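Local coordinates for solute Binding Protein BlMnBP1, Blac_00780 in complex with mannopentaose (Bifidobacterium, PDB 6I5W), which binds beta-manno-oligosaccharides as the extracellular solute-binding protein of an ABC transporter, probably handing them to the membrane permease for uptake, at residues I24-N29 with V59-D64; W82-I87 with Y307-N312. All blocks are in the same frame, centred on the assembly; numbering follows the deposited sequence.

Contact 1 of 2, residues I24-N29 with V59-D64; sequences ITFMNN and VKVQTD. With BMA (beta-D-mannopyranose), chain B; BMA (beta-D-mannopyranose), chain C.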
ATOM      1  N   ILE A  24      20.928   1.697  16.255  1.00 50.27           N
ATOM      2  CA  ILE A  24      19.690   2.321  15.820  1.00 50.06           C
ATOM      3  C   ILE A  24      18.563   1.294  15.900  1.00 39.87           C
ATOM      4  O   ILE A  24      18.767   0.079  15.790  1.00 35.08           O
ATOM      5  CB  ILE A  24      19.772   2.914  14.403  1.00 38.34           C
ATOM      6  CG1 ILE A  24      20.278   1.881  13.410  1.00 38.84           C
ATOM      7  CG2 ILE A  24      20.678   4.134  14.355  1.00 39.53           C
ATOM      8  CD1 ILE A  24      20.372   2.434  11.994  1.00 44.30           C
ATOM      9  N   THR A  25      17.368   1.799  16.131  1.00 32.39           N
ATOM     10  CA  THR A  25      16.183   0.975  16.280  1.00 42.25           C
ATOM     11  C   THR A  25      15.246   1.228  15.105  1.00 40.94           C
ATOM     12  O   THR A  25      14.883   2.376  14.815  1.00 31.31           O
ATOM     13  CB  THR A  25      15.523   1.276  17.619  1.00 47.02           C
ATOM     14  OG1 THR A  25      16.347   0.718  18.656  1.00 42.09           O
ATOM     15  CG2 THR A  25      14.134   0.720  17.675  1.00 43.25           C
ATOM     16  N   PHE A  26      14.885   0.152  14.432  1.00 38.75           N
ATOM     17  CA  PHE A  26      14.080   0.154  13.209  1.00 35.02           C
ATOM     18  C   PHE A  26      12.742  -0.463  13.569  1.00 32.06           C
ATOM     19  O   PHE A  26      12.676  -1.652  13.883  1.00 35.53           O
ATOM     20  CB  PHE A  26      14.803  -0.655  12.137  1.00 31.45           C
ATOM     21  CG  PHE A  26      14.069  -0.797  10.835  1.00 33.96           C
ATOM     22  CD1 PHE A  26      13.142   0.128  10.435  1.00 38.33           C
ATOM     23  CD2 PHE A  26      14.300  -1.906  10.011  1.00 38.10           C
ATOM     24  CE1 PHE A  26      12.479  -0.014   9.237  1.00 34.27           C
ATOM     25  CE2 PHE A  26      13.635  -2.059   8.805  1.00 32.84           C
ATOM     26  CZ  PHE A  26      12.733  -1.107   8.419  1.00 37.15           C
ATOM     27  N   MET A  27      11.698   0.359  13.606  1.00 34.10           N
ATOM     28  CA  MET A  27      10.334  -0.152  13.693  1.00 38.68           C
ATOM     29  C   MET A  27       9.756  -0.374  12.296  1.00 29.69           C
ATOM     30  O   MET A  27       9.867   0.500  11.416  1.00 26.54           O
ATOM     31  CB  MET A  27       9.421   0.818  14.439  1.00 38.95           C
ATOM     32  CG  MET A  27       9.689   0.994  15.925  1.00 46.02           C
ATOM     33  SD  MET A  27       8.725   2.415  16.524  1.00 57.72           S
ATOM     34  CE  MET A  27       7.018   1.905  16.281  1.00 55.89           C
ATOM     35  N   ASN A  28       9.095  -1.523  12.104  1.00 32.97           N
ATOM     36  CA  ASN A  28       8.338  -1.750  10.881  1.00 33.93           C
ATOM     37  C   ASN A  28       7.180  -2.753  11.066  1.00 25.41           C
ATOM     38  O   ASN A  28       7.022  -3.379  12.106  1.00 30.40           O
ATOM     39  CB  ASN A  28       9.283  -2.219   9.769  1.00 34.15           C
ATOM     40  CG  ASN A  28       9.942  -3.534  10.110  1.00 38.00           C
ATOM     41  OD1 ASN A  28       9.393  -4.601   9.845  1.00 31.91           O
ATOM     42  ND2 ASN A  28      11.120  -3.464  10.709  1.00 39.25           N
ATOM     43  N   ASN A  29       6.386  -2.895  10.012  1.00 31.72           N
ATOM     44  CA  ASN A  29       5.183  -3.705  10.015  1.00 31.86           C
ATOM     45  C   ASN A  29       5.418  -5.138   9.580  1.00 28.15           C
ATOM     46  O   ASN A  29       4.470  -5.921   9.553  1.00 30.96           O
ATOM     47  CB  ASN A  29       4.175  -3.119   9.053  1.00 35.53           C
ATOM     48  CG  ASN A  29       4.702  -3.097   7.653  1.00 30.50           C
ATOM     49  OD1 ASN A  29       5.829  -2.760   7.426  1.00 30.08           O
ATOM     50  ND2 ASN A  29       3.863  -3.515   6.683  1.00 32.19           N
ATOM     51  N   VAL A  59      21.661  -2.649  14.173  1.00 45.83           N
ATOM     52  CA  VAL A  59      20.278  -2.363  13.844  1.00 37.41           C
ATOM     53  C   VAL A  59      19.437  -3.348  14.634  1.00 31.43           C
ATOM     54  O   VAL A  59      19.565  -4.566  14.467  1.00 32.26           O
ATOM     55  CB  VAL A  59      20.045  -2.433  12.342  1.00 39.41           C
ATOM     56  CG1 VAL A  59      18.775  -1.739  12.035  1.00 41.50           C
ATOM     57  CG2 VAL A  59      21.199  -1.742  11.588  1.00 33.84           C
ATOM     58  N   LYS A  60      18.683  -2.825  15.586  1.00 39.89           N
ATOM     59  CA  LYS A  60      17.677  -3.578  16.324  1.00 40.33           C
ATOM     60  C   LYS A  60      16.359  -3.365  15.588  1.00 39.53           C
ATOM     61  O   LYS A  60      16.026  -2.226  15.242  1.00 38.61           O
ATOM     62  CB  LYS A  60      17.562  -3.072  17.764  1.00 52.86           C
ATOM     63  CG  LYS A  60      18.878  -2.937  18.551  1.00 52.68           C
ATOM     64  CD  LYS A  60      19.262  -4.266  19.198  1.00 54.48           C
ATOM     65  CE  LYS A  60      20.012  -4.092  20.508  1.00 55.01           C
ATOM     66  NZ  LYS A  60      20.113  -5.419  21.205  1.00 78.61           N
ATOM     67  N   VAL A  61      15.623  -4.435  15.324  1.00 45.01           N
ATOM     68  CA  VAL A  61      14.373  -4.332  14.566  1.00 38.68           C
ATOM     69  C   VAL A  61      13.224  -4.660  15.510  1.00 46.46           C
ATOM     70  O   VAL A  61      13.170  -5.767  16.065  1.00 54.96           O
ATOM     71  CB  VAL A  61      14.361  -5.259  13.342  1.00 49.26           C
ATOM     72  CG1 VAL A  61      15.321  -4.732  12.269  1.00 42.21           C
ATOM     73  CG2 VAL A  61      14.755  -6.681  13.741  1.00 51.97           C
ATOM     74  N   GLN A  62      12.325  -3.700  15.715  1.00 38.71           N
ATOM     75  CA  GLN A  62      11.054  -3.974  16.378  1.00 38.71           C
ATOM     76  C   GLN A  62       9.943  -4.063  15.328  1.00 37.33           C
ATOM     77  O   GLN A  62       9.906  -3.262  14.392  1.00 37.51           O
ATOM     78  CB  GLN A  62      10.737  -2.891  17.398  1.00 44.49           C
ATOM     79  CG  GLN A  62      11.971  -2.496  18.251  1.00 57.52           C
ATOM     80  CD  GLN A  62      11.678  -1.515  19.397  1.00 60.21           C
ATOM     81  OE1 GLN A  62      11.016  -0.494  19.211  1.00 55.48           O
ATOM     82  NE2 GLN A  62      12.207  -1.819  20.581  1.00 73.43           N
ATOM     83  N   THR A  63       9.030  -5.027  15.490  1.00 39.82           N
ATOM     84  CA  THR A  63       7.840  -5.150  14.640  1.00 37.42           C
ATOM     85  C   THR A  63       6.597  -5.335  15.506  1.00 41.03           C
ATOM     86  O   THR A  63       6.643  -5.979  16.550  1.00 44.66           O
ATOM     87  CB  THR A  63       7.949  -6.307  13.669  1.00 35.40           C
ATOM     88  OG1 THR A  63       7.974  -7.540  14.412  1.00 40.69           O
ATOM     89  CG2 THR A  63       9.193  -6.206  12.780  1.00 34.42           C
ATOM     90  N   ASP A  64       5.490  -4.746  15.077  1.00 48.85           N
ATOM     91  CA  ASP A  64       4.220  -4.846  15.784  1.00 42.46           C
ATOM     92  C   ASP A  64       3.142  -5.258  14.791  1.00 44.18           C
ATOM     93  O   ASP A  64       3.122  -4.782  13.655  1.00 37.50           O
ATOM     94  CB  ASP A  64       3.818  -3.507  16.455  1.00 53.84           C
ATOM     95  CG  ASP A  64       4.731  -3.119  17.642  1.00 69.38           C
ATOM     96  OD1 ASP A  64       4.527  -3.659  18.754  1.00 80.42           O
ATOM     97  OD2 ASP A  64       5.646  -2.260  17.470  1.00 65.85           O
TER
HETATM   98  C1  BMA B   2       0.841  -5.623   5.946  1.00 26.53           C
HETATM   99  C2  BMA B   2       0.034  -4.403   6.350  1.00 24.57           C
HETATM  100  C3  BMA B   2      -0.240  -3.569   5.144  1.00 23.95           C
HETATM  101  C4  BMA B   2       0.988  -3.306   4.303  1.00 26.53           C
HETATM  102  C5  BMA B   2       1.683  -4.621   4.020  1.00 22.61           C
HETATM  103  C6  BMA B   2       2.957  -4.502   3.190  1.00 22.37           C
HETATM  104  O2  BMA B   2       0.860  -3.652   7.280  1.00 30.52           O
HETATM  105  O3  BMA B   2      -0.859  -2.413   5.544  1.00 26.81           O
HETATM  106  O4  BMA B   2       0.596  -2.751   3.063  1.00 25.96           O
HETATM  107  O5  BMA B   2       1.951  -5.279   5.272  1.00 29.46           O
HETATM  108  O6  BMA B   2       3.830  -3.484   3.725  1.00 27.31           O
HETATM  109  C1  BMA C   1       2.894  -9.890   8.127  1.00 37.40           C
HETATM  110  C2  BMA C   1       3.165  -9.476   6.702  1.00 33.47           C
HETATM  111  C3  BMA C   1       2.888  -7.973   6.556  1.00 31.57           C
HETATM  112  C4  BMA C   1       1.556  -7.614   7.158  1.00 23.98           C
HETATM  113  C5  BMA C   1       1.409  -8.172   8.582  1.00 25.68           C
HETATM  114  C6  BMA C   1       0.070  -7.851   9.152  1.00 29.94           C
HETATM  115  O1  BMA C   1       3.096 -11.261   8.127  1.00 40.83           O
HETATM  116  O2  BMA C   1       2.271 -10.150   5.889  1.00 37.74           O
HETATM  117  O3  BMA C   1       2.985  -7.656   5.166  1.00 29.61           O
HETATM  118  O4  BMA C   1       1.374  -6.249   7.228  1.00 27.25           O
HETATM  119  O5  BMA C   1       1.553  -9.589   8.440  1.00 25.59           O
HETATM  120  O6  BMA C   1       0.092  -7.964  10.548  1.00 34.56           O
HETATM  121  O   HOH W   1       2.231  -5.590  10.898  1.00 35.32           O

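Contact 2 of 2, residues W82-I87 with Y307-N312; sequences WDIMMI and YGINKN. With ZN (zinc ion), chain U.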
ATOM      1  N   TRP A  82      12.944   5.555  19.161  1.00 35.90           N
ATOM      2  CA  TRP A  82      13.064   4.889  17.877  1.00 41.44           C
ATOM      3  C   TRP A  82      13.850   5.805  16.950  1.00 33.22           C
ATOM      4  O   TRP A  82      13.799   7.030  17.072  1.00 33.97           O
ATOM      5  CB  TRP A  82      11.697   4.580  17.275  1.00 38.69           C
ATOM      6  CG  TRP A  82      11.003   5.825  17.094  1.00 32.55           C
ATOM      7  CD1 TRP A  82      10.312   6.511  18.039  1.00 35.58           C
ATOM      8  CD2 TRP A  82      10.958   6.623  15.908  1.00 32.13           C
ATOM      9  NE1 TRP A  82       9.809   7.675  17.513  1.00 37.55           N
ATOM     10  CE2 TRP A  82      10.198   7.772  16.206  1.00 38.66           C
ATOM     11  CE3 TRP A  82      11.464   6.469  14.615  1.00 34.57           C
ATOM     12  CZ2 TRP A  82       9.936   8.775  15.260  1.00 35.55           C
ATOM     13  CZ3 TRP A  82      11.185   7.450  13.665  1.00 31.20           C
ATOM     14  CH2 TRP A  82      10.446   8.605  14.002  1.00 29.99           C
ATOM     15  N   ASP A  83      14.552   5.187  16.011  1.00 35.79           N
ATOM     16  CA  ASP A  83      15.369   5.906  15.051  1.00 35.34           C
ATOM     17  C   ASP A  83      14.756   5.927  13.671  1.00 35.18           C
ATOM     18  O   ASP A  83      14.641   6.991  13.048  1.00 37.91           O
ATOM     19  CB  ASP A  83      16.773   5.259  15.004  1.00 30.36           C
ATOM     20  CG  ASP A  83      17.283   4.907  16.395  1.00 53.06           C
ATOM     21  OD1 ASP A  83      16.794   3.928  17.012  1.00 56.11           O
ATOM     22  OD2 ASP A  83      18.171   5.612  16.907  1.00 64.35           O
ATOM     23  N   ILE A  84      14.363   4.775  13.164  1.00 35.30           N
ATOM     24  CA  ILE A  84      13.635   4.697  11.909  1.00 33.02           C
ATOM     25  C   ILE A  84      12.311   4.018  12.180  1.00 35.48           C
ATOM     26  O   ILE A  84      12.254   2.999  12.882  1.00 32.29           O
ATOM     27  CB  ILE A  84      14.379   3.897  10.829  1.00 30.77           C
ATOM     28  CG1 ILE A  84      15.773   4.455  10.543  1.00 26.23           C
ATOM     29  CG2 ILE A  84      13.546   3.900   9.524  1.00 27.66           C
ATOM     30  CD1 ILE A  84      16.608   3.471   9.776  1.00 29.76           C
ATOM     31  N   MET A  85      11.262   4.549  11.575  1.00 28.03           N
ATOM     32  CA  MET A  85       9.998   3.838  11.460  1.00 32.21           C
ATOM     33  C   MET A  85       9.471   3.945  10.027  1.00 37.93           C
ATOM     34  O   MET A  85       9.798   4.872   9.270  1.00 35.08           O
ATOM     35  CB  MET A  85       8.976   4.349  12.472  1.00 34.65           C
ATOM     36  CG  MET A  85       8.305   5.649  12.135  1.00 33.37           C
ATOM     37  SD  MET A  85       6.736   5.839  13.085  1.00 35.92           S
ATOM     38  CE  MET A  85       7.295   5.791  14.767  1.00 38.46           C
ATOM     39  N   MET A  86       8.666   2.962   9.648  1.00 34.09           N
ATOM     40  CA  MET A  86       7.790   3.100   8.494  1.00 29.18           C
ATOM     41  C   MET A  86       6.730   4.153   8.812  1.00 33.83           C
ATOM     42  O   MET A  86       6.116   4.134   9.879  1.00 34.92           O
ATOM     43  CB  MET A  86       7.161   1.757   8.179  1.00 31.11           C
ATOM     44  CG  MET A  86       8.187   0.630   7.945  1.00 29.72           C
ATOM     45  SD  MET A  86       9.603   1.222   7.012  1.00 38.21           S
ATOM     46  CE  MET A  86       9.130   0.945   5.336  1.00 43.54           C
ATOM     47  N   ILE A  87       6.544   5.114   7.921  1.00 34.32           N
ATOM     48  CA  ILE A  87       5.719   6.273   8.255  1.00 35.13           C
ATOM     49  C   ILE A  87       4.238   5.901   8.265  1.00 38.59           C
ATOM     50  O   ILE A  87       3.689   5.353   7.279  1.00 31.97           O
ATOM     51  CB  ILE A  87       5.998   7.439   7.293  1.00 32.19           C
ATOM     52  CG1 ILE A  87       7.426   7.955   7.502  1.00 26.95           C
ATOM     53  CG2 ILE A  87       5.007   8.564   7.519  1.00 38.83           C
ATOM     54  CD1 ILE A  87       7.936   8.896   6.406  1.00 35.32           C
ATOM     55  N   TYR A 307      10.301   4.757   4.707  1.00 32.90           N
ATOM     56  CA  TYR A 307      11.226   4.930   5.811  1.00 33.78           C
ATOM     57  C   TYR A 307      11.231   6.377   6.303  1.00 26.37           C
ATOM     58  O   TYR A 307      11.536   7.290   5.538  1.00 27.81           O
ATOM     59  CB  TYR A 307      12.635   4.555   5.372  1.00 28.39           C
ATOM     60  CG  TYR A 307      12.867   3.176   4.860  1.00 33.92           C
ATOM     61  CD1 TYR A 307      12.898   2.106   5.716  1.00 32.66           C
ATOM     62  CD2 TYR A 307      13.105   2.956   3.511  1.00 32.98           C
ATOM     63  CE1 TYR A 307      13.136   0.839   5.252  1.00 25.53           C
ATOM     64  CE2 TYR A 307      13.354   1.687   3.034  1.00 32.84           C
ATOM     65  CZ  TYR A 307      13.376   0.633   3.928  1.00 30.19           C
ATOM     66  OH  TYR A 307      13.604  -0.658   3.492  1.00 37.28           O
ATOM     67  N   GLY A 308      10.904   6.580   7.566  1.00 29.75           N
ATOM     68  CA  GLY A 308      11.002   7.892   8.191  1.00 34.70           C
ATOM     69  C   GLY A 308      12.004   7.894   9.338  1.00 31.34           C
ATOM     70  O   GLY A 308      12.091   6.918  10.094  1.00 29.77           O
ATOM     71  N   ILE A 309      12.741   8.996   9.480  1.00 28.76           N
ATOM     72  CA  ILE A 309      13.833   9.069  10.453  1.00 33.61           C
ATOM     73  C   ILE A 309      13.488  10.063  11.559  1.00 27.35           C
ATOM     74  O   ILE A 309      13.136  11.222  11.293  1.00 33.40           O
ATOM     75  CB  ILE A 309      15.163   9.452   9.796  1.00 32.84           C
ATOM     76  CG1 ILE A 309      15.661   8.329   8.912  1.00 27.51           C
ATOM     77  CG2 ILE A 309      16.193   9.740  10.874  1.00 36.49           C
ATOM     78  CD1 ILE A 309      16.964   8.670   8.184  1.00 33.17           C
ATOM     79  N   ASN A 310      13.623   9.607  12.801  1.00 32.68           N
ATOM     80  CA  ASN A 310      13.226  10.376  13.970  1.00 32.66           C
ATOM     81  C   ASN A 310      14.050  11.653  14.089  1.00 32.12           C
ATOM     82  O   ASN A 310      15.268  11.611  14.239  1.00 33.39           O
ATOM     83  CB  ASN A 310      13.383   9.519  15.233  1.00 36.19           C
ATOM     84  CG  ASN A 310      12.683  10.119  16.461  1.00 38.91           C
ATOM     85  OD1 ASN A 310      12.198  11.263  16.446  1.00 32.17           O
ATOM     86  ND2 ASN A 310      12.605   9.317  17.519  1.00 32.12           N
ATOM     87  N   LYS A 311      13.358  12.780  14.006  1.00 31.73           N
ATOM     88  CA  LYS A 311      13.927  14.116  14.151  1.00 40.78           C
ATOM     89  C   LYS A 311      14.608  14.323  15.485  1.00 39.61           C
ATOM     90  O   LYS A 311      15.442  15.237  15.612  1.00 38.23           O
ATOM     91  CB  LYS A 311      12.756  15.092  13.942  1.00 37.05           C
ATOM     92  CG  LYS A 311      12.931  16.481  14.360  1.00 47.76           C
ATOM     93  CD  LYS A 311      11.531  17.111  14.540  1.00 50.68           C
ATOM     94  CE  LYS A 311      10.877  16.549  15.795  1.00 48.06           C
ATOM     95  NZ  LYS A 311      10.094  17.547  16.562  1.00 48.58           N
ATOM     96  N   ASN A 312      14.292  13.506  16.479  1.00 33.55           N
ATOM     97  CA  ASN A 312      14.684  13.782  17.854  1.00 37.40           C
ATOM     98  C   ASN A 312      15.975  13.097  18.248  1.00 43.27           C
ATOM     99  O   ASN A 312      16.512  13.412  19.308  1.00 32.53           O
ATOM    100  CB  ASN A 312      13.571  13.342  18.815  1.00 34.60           C
ATOM    101  CG  ASN A 312      12.311  14.225  18.714  1.00 40.65           C
ATOM    102  OD1 ASN A 312      12.365  15.354  18.230  1.00 46.49           O
ATOM    103  ND2 ASN A 312      11.176  13.694  19.160  1.00 42.06           N
TER
HETATM  104 ZN    ZN U 724      17.743   4.628  18.769  1.00103.35          ZN
HETATM  105  O   HOH W   2      16.576   4.466  20.929  1.00 57.20           O
HETATM  106  O   HOH W   3      17.298   6.991  19.659  1.00 47.83           O

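Contact 1 of 2, residues I24-N29 with V59-D64
Phe26 meets Val61 on one face of a parallel strand pair: its CD2 lies 3.8 Å from Val61 CG1, which approaches the ring obliquely. The ring swings away from the partner strand because CG stands anti to the backbone N (chi1 177°). On the same face Ile24 and Val59 lie side by side, and Asn28 runs alongside Thr63 with OD1 3.4 Å from Thr63 CG2; the amide oxygen itself accepts from the backbone N of Arg30. Asn28 ND2 sits above the Phe26 ring, offset toward its rim. On the opposite face, Thr25 CG2 and Met27 CG both lie beside Gln62 OE1. The backbones are laced by Lys60 N to Ile24 O, Phe26 N to Lys60 O (2.8 Å), Gln62 N to Phe26 O and Asn28 N to Gln62 O. A water donates to Asn29 O (2.6 Å) and Asp64 O (3.0 Å), bridging the backbones just past the two strands, and also bonds O6 of the chain C mannose. Asn29 ND2 donates to O6 (3.0 Å) and O2 (3.1 Å) of the chain B mannose. Helix 43-50 covers the Val59 and Val61 side, where Trp43 packs edge-to-face with Phe26. Strand 22-28, this helix and strand 57-63 form a right-handed beta-alpha-beta unit whose C-terminal edge opens on the sugar cleft, as in periplasmic-binding-protein folds.

Contact 2 of 2, residues W82-I87 with Y307-N312
The Trp82 indole is sandwiched between the Asn310 side chain on one face and Met85 CE, centred over the other, while Gly308 O and Ile84 CA lie at its edge, in the ring plane. The stack sits beside an antiparallel strand pair in the mixed sheet of this solute-binding fold, strand 84-86 against strand 298-309. The Asn310 amide lies almost flat on the indole, their planes 7° apart, and its CB stands 3.3 Å from the centroid of the six-membered ring in a CH-pi contact. With CG anti to the backbone N (chi1 -166°), the amide reaches back over the ring, and ND2 donates to Trp82 O at 2.6 Å, nearly in its own amide plane; ND2 also donates to Asn79 O, so two carbonyls fix the rotation of the amide.

Farther along, Met86 lies beside Tyr307. Bends at chi2 and chi3 bring CE over one ring face, 4.2 Å from the centroid, while SD approaches obliquely, 3.6 Å from Tyr307 CD1: a Met-aromatic contact. Between the Trp82 stack and the Met86-Tyr307 pair, Met85 and Gly308 form a hydrogen-bonded pair, Met85 N giving to Gly308 O and Gly308 N to Met85 O. Ile87 CG1 closes to 3.6 Å from Gly308 CA, packing against backbone that carries no side chain. Helix 315-330 covers Ile84 and Tyr307, and its Lys317 shares a zinc ion with Asp83, whose OD1 and OD2 each bind the metal at 2.1 Å; OD1 also probably accepts from Thr25 N. Asn310 OD1 in turn accepts from Asn312 N in an Asx turn, with the donor lying above the carbonyl plane.

How the contacts relate
Strands 22-28 and 84-86 are neighbours in one sheet, so the two contacts continue each other: Met27 N probably bonds to Ile84 O, and Asn28 CB packs on Met86 CG. Contact 2 is wholly buried and joins segments far apart in sequence, antiparallel, through aromatic, amide and sulfur packing. Contact 1 is only partly buried, parallel and local in sequence, with Ile24, Val59 and Val61 on the face toward helix 43-50 and Thr25, Met27 and Gln62 on the other. Their bound groups differ as well: 24-29 with 59-64 ends at the glycan cleft, whereas the zinc ion held by Asp83 lies beside Thr25, farther back along strand 22-28 from the cleft.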